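Endoglucanase (Thermotoga maritima, PDB 1VHO) probably acts as an aminopeptidase of the M42 family that depends on two divalent metal cations per subunit, despite its name. Local coordinates at residues 47-52 / 203-208. Numbering follows the deposited sequence.
Sequences HGSLIG and QEETGC
S49 and E205 grip each other where the turn of the beta hairpin 41-44/50-54 meets the loop after strand 195-201, at the edge of the mixed alpha/beta sheet of this M42-family peptidase and at its predicted dinuclear metal site. This is the tight end. S49 OG donates to E205 OE2 over a short 2.5 Å, arriving on the anti side of the carboxylate, 21° out of its plane. T45 also hydrogen-bonds OE2, while V202 N bonds S49 OG, so the buried serine bridges the loop backbone and the acid. The bend at chi2 (-77°) turns the E205 chain back toward the hairpin, where S49 and T45 hold OE2 of a carboxylate predicted to bind zinc. With E205 cut back to an alanine, S49 OG and T45 OG1 would probably lose the oxygen both bond to, and a gap would open beside H47 CB, which packs 3.6 Å from E205 OE2. Toward solvent the fit loosens. The H47 imidazole lies with one face over E204 O, which sits 3.7 Å above the plane near the ring centre, and H47 CD2 brushes E204 CB at 4.0 Å. The carboxylate of E204, the predicted proton acceptor, is tied to the turn by a water that donates to H47 O at 2.6 Å and, weakly, to E204 OE1 at 3.1 Å.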
ATOM      1  N   HIS A  47      13.363  -2.369  11.368  1.00 34.59           N
ATOM      2  CA  HIS A  47      13.339  -2.312   9.909  1.00 31.89           C
ATOM      3  C   HIS A  47      12.624  -1.067   9.395  1.00 30.15           C
ATOM      4  O   HIS A  47      12.687  -0.782   8.184  1.00 30.25           O
ATOM      5  CB  HIS A  47      12.750  -3.573   9.313  1.00 36.34           C
ATOM      6  CG  HIS A  47      13.584  -4.795   9.548  1.00 40.82           C
ATOM      7  ND1 HIS A  47      13.237  -5.768  10.459  1.00 44.85           N
ATOM      8  CD2 HIS A  47      14.756  -5.197   9.005  1.00 41.94           C
ATOM      9  CE1 HIS A  47      14.151  -6.721  10.446  1.00 45.44           C
ATOM     10  NE2 HIS A  47      15.086  -6.398   9.569  1.00 42.86           N
ATOM     11  N   GLY A  48      11.935  -0.334  10.256  1.00 25.82           N
ATOM     12  CA  GLY A  48      11.266   0.895   9.870  1.00 26.00           C
ATOM     13  C   GLY A  48       9.745   0.826   9.779  1.00 24.22           C
ATOM     14  O   GLY A  48       9.136   1.827   9.364  1.00 22.02           O
ATOM     15  N   SER A  49       9.138  -0.242  10.267  1.00 23.59           N
ATOM     16  CA  SER A  49       7.664  -0.356  10.242  1.00 24.36           C
ATOM     17  C   SER A  49       7.106   0.503  11.357  1.00 24.94           C
ATOM     18  O   SER A  49       7.846   0.830  12.325  1.00 28.09           O
ATOM     19  CB  SER A  49       7.180  -1.780  10.379  1.00 20.46           C
ATOM     20  OG  SER A  49       7.508  -2.618   9.279  1.00 21.75           O
ATOM     21  N   LEU A  50       5.864   0.947  11.258  1.00 22.08           N
ATOM     22  CA  LEU A  50       5.261   1.777  12.262  1.00 23.00           C
ATOM     23  C   LEU A  50       4.013   1.097  12.846  1.00 24.17           C
ATOM     24  O   LEU A  50       3.201   0.566  12.075  1.00 23.07           O
ATOM     25  CB  LEU A  50       4.886   3.146  11.660  1.00 21.61           C
ATOM     26  CG  LEU A  50       4.144   4.117  12.569  1.00 21.13           C
ATOM     27  CD1 LEU A  50       5.097   4.798  13.553  1.00 26.12           C
ATOM     28  CD2 LEU A  50       3.426   5.197  11.753  1.00 22.67           C
ATOM     29  N   ILE A  51       3.914   1.023  14.159  1.00 23.20           N
ATOM     30  CA  ILE A  51       2.737   0.419  14.816  1.00 23.65           C
ATOM     31  C   ILE A  51       2.051   1.461  15.672  1.00 24.14           C
ATOM     32  O   ILE A  51       2.686   2.040  16.584  1.00 27.97           O
ATOM     33  CB  ILE A  51       3.061  -0.834  15.657  1.00 22.66           C
ATOM     34  CG1 ILE A  51       3.521  -1.981  14.772  1.00 22.24           C
ATOM     35  CG2 ILE A  51       1.778  -1.276  16.434  1.00 21.76           C
ATOM     36  CD1 ILE A  51       4.961  -1.932  14.276  1.00 27.80           C
ATOM     37  N   GLY A  52       0.810   1.826  15.346  1.00 23.49           N
ATOM     38  CA  GLY A  52       0.081   2.836  16.150  1.00 20.95           C
ATOM     39  C   GLY A  52      -0.665   2.047  17.245  1.00 23.67           C
ATOM     40  O   GLY A  52      -1.291   1.019  16.865  1.00 25.04           O
ATOM     41  N   GLN A 203       8.953  -3.223   3.506  1.00 23.83           N
ATOM     42  CA  GLN A 203       9.328  -4.399   2.766  1.00 28.78           C
ATOM     43  C   GLN A 203      10.244  -5.390   3.482  1.00 31.44           C
ATOM     44  O   GLN A 203      10.048  -6.597   3.317  1.00 31.29           O
ATOM     45  CB  GLN A 203      10.024  -3.990   1.454  1.00 28.11           C
ATOM     46  CG  GLN A 203       9.917  -5.089   0.392  1.00 35.83           C
ATOM     47  CD  GLN A 203      11.265  -5.744   0.165  1.00 40.45           C
ATOM     48  OE1 GLN A 203      12.251  -5.294   0.744  1.00 43.53           O
ATOM     49  NE2 GLN A 203      11.282  -6.774  -0.669  1.00 43.08           N
ATOM     50  N   GLU A 204      11.190  -4.906   4.265  1.00 33.69           N
ATOM     51  CA  GLU A 204      12.145  -5.796   4.908  1.00 37.65           C
ATOM     52  C   GLU A 204      11.665  -6.579   6.105  1.00 38.64           C
ATOM     53  O   GLU A 204      12.538  -7.215   6.739  1.00 40.37           O
ATOM     54  CB  GLU A 204      13.434  -5.014   5.221  1.00 40.67           C
ATOM     55  CG  GLU A 204      14.258  -4.758   3.951  1.00 47.63           C
ATOM     56  CD  GLU A 204      15.424  -3.816   4.167  1.00 53.37           C
ATOM     57  OE1 GLU A 204      15.884  -3.669   5.326  1.00 55.87           O
ATOM     58  OE2 GLU A 204      15.918  -3.204   3.187  1.00 53.76           O
ATOM     59  N   GLU A 205      10.383  -6.647   6.418  1.00 36.70           N
ATOM     60  CA  GLU A 205       9.887  -7.416   7.542  1.00 36.36           C
ATOM     61  C   GLU A 205       9.696  -8.863   7.110  1.00 36.73           C
ATOM     62  O   GLU A 205       9.491  -9.141   5.934  1.00 36.60           O
ATOM     63  CB  GLU A 205       8.537  -6.885   8.076  1.00 33.95           C
ATOM     64  CG  GLU A 205       8.608  -5.422   8.488  1.00 30.80           C
ATOM     65  CD  GLU A 205       9.287  -5.184   9.808  1.00 30.38           C
ATOM     66  OE1 GLU A 205       9.775  -6.169  10.401  1.00 33.70           O
ATOM     67  OE2 GLU A 205       9.350  -4.047  10.302  1.00 29.44           O
ATOM     68  N   THR A 206       9.664  -9.774   8.099  1.00 37.38           N
ATOM     69  CA  THR A 206       9.481 -11.184   7.767  1.00 37.43           C
ATOM     70  C   THR A 206       8.040 -11.494   7.422  1.00 37.05           C
ATOM     71  O   THR A 206       7.777 -12.363   6.579  1.00 39.23           O
ATOM     72  CB  THR A 206       9.963 -12.082   8.922  1.00 37.77           C
ATOM     73  OG1 THR A 206       9.197 -11.805  10.106  1.00 37.24           O
ATOM     74  CG2 THR A 206      11.425 -11.767   9.223  1.00 37.37           C
ATOM     75  N   GLY A 207       7.091 -10.762   8.004  1.00 34.57           N
ATOM     76  CA  GLY A 207       5.663 -11.019   7.731  1.00 31.16           C
ATOM     77  C   GLY A 207       4.848 -10.044   8.594  1.00 29.88           C
ATOM     78  O   GLY A 207       5.448  -9.273   9.343  1.00 29.28           O
ATOM     79  N   CYS A 208       3.522 -10.135   8.545  1.00 30.53           N
ATOM     80  CA  CYS A 208       2.684  -9.221   9.327  1.00 28.88           C
ATOM     81  C   CYS A 208       2.925  -9.384  10.810  1.00 29.02           C
ATOM     82  O   CYS A 208       3.112  -8.396  11.520  1.00 27.63           O
ATOM     83  CB  CYS A 208       1.206  -9.366   8.982  1.00 29.97           C
ATOM     84  SG  CYS A 208       0.696  -9.116   7.289  1.00 28.12           S
TER
HETATM   85  O   HOH W   1      14.013  -1.363   6.049  1.00 39.46           O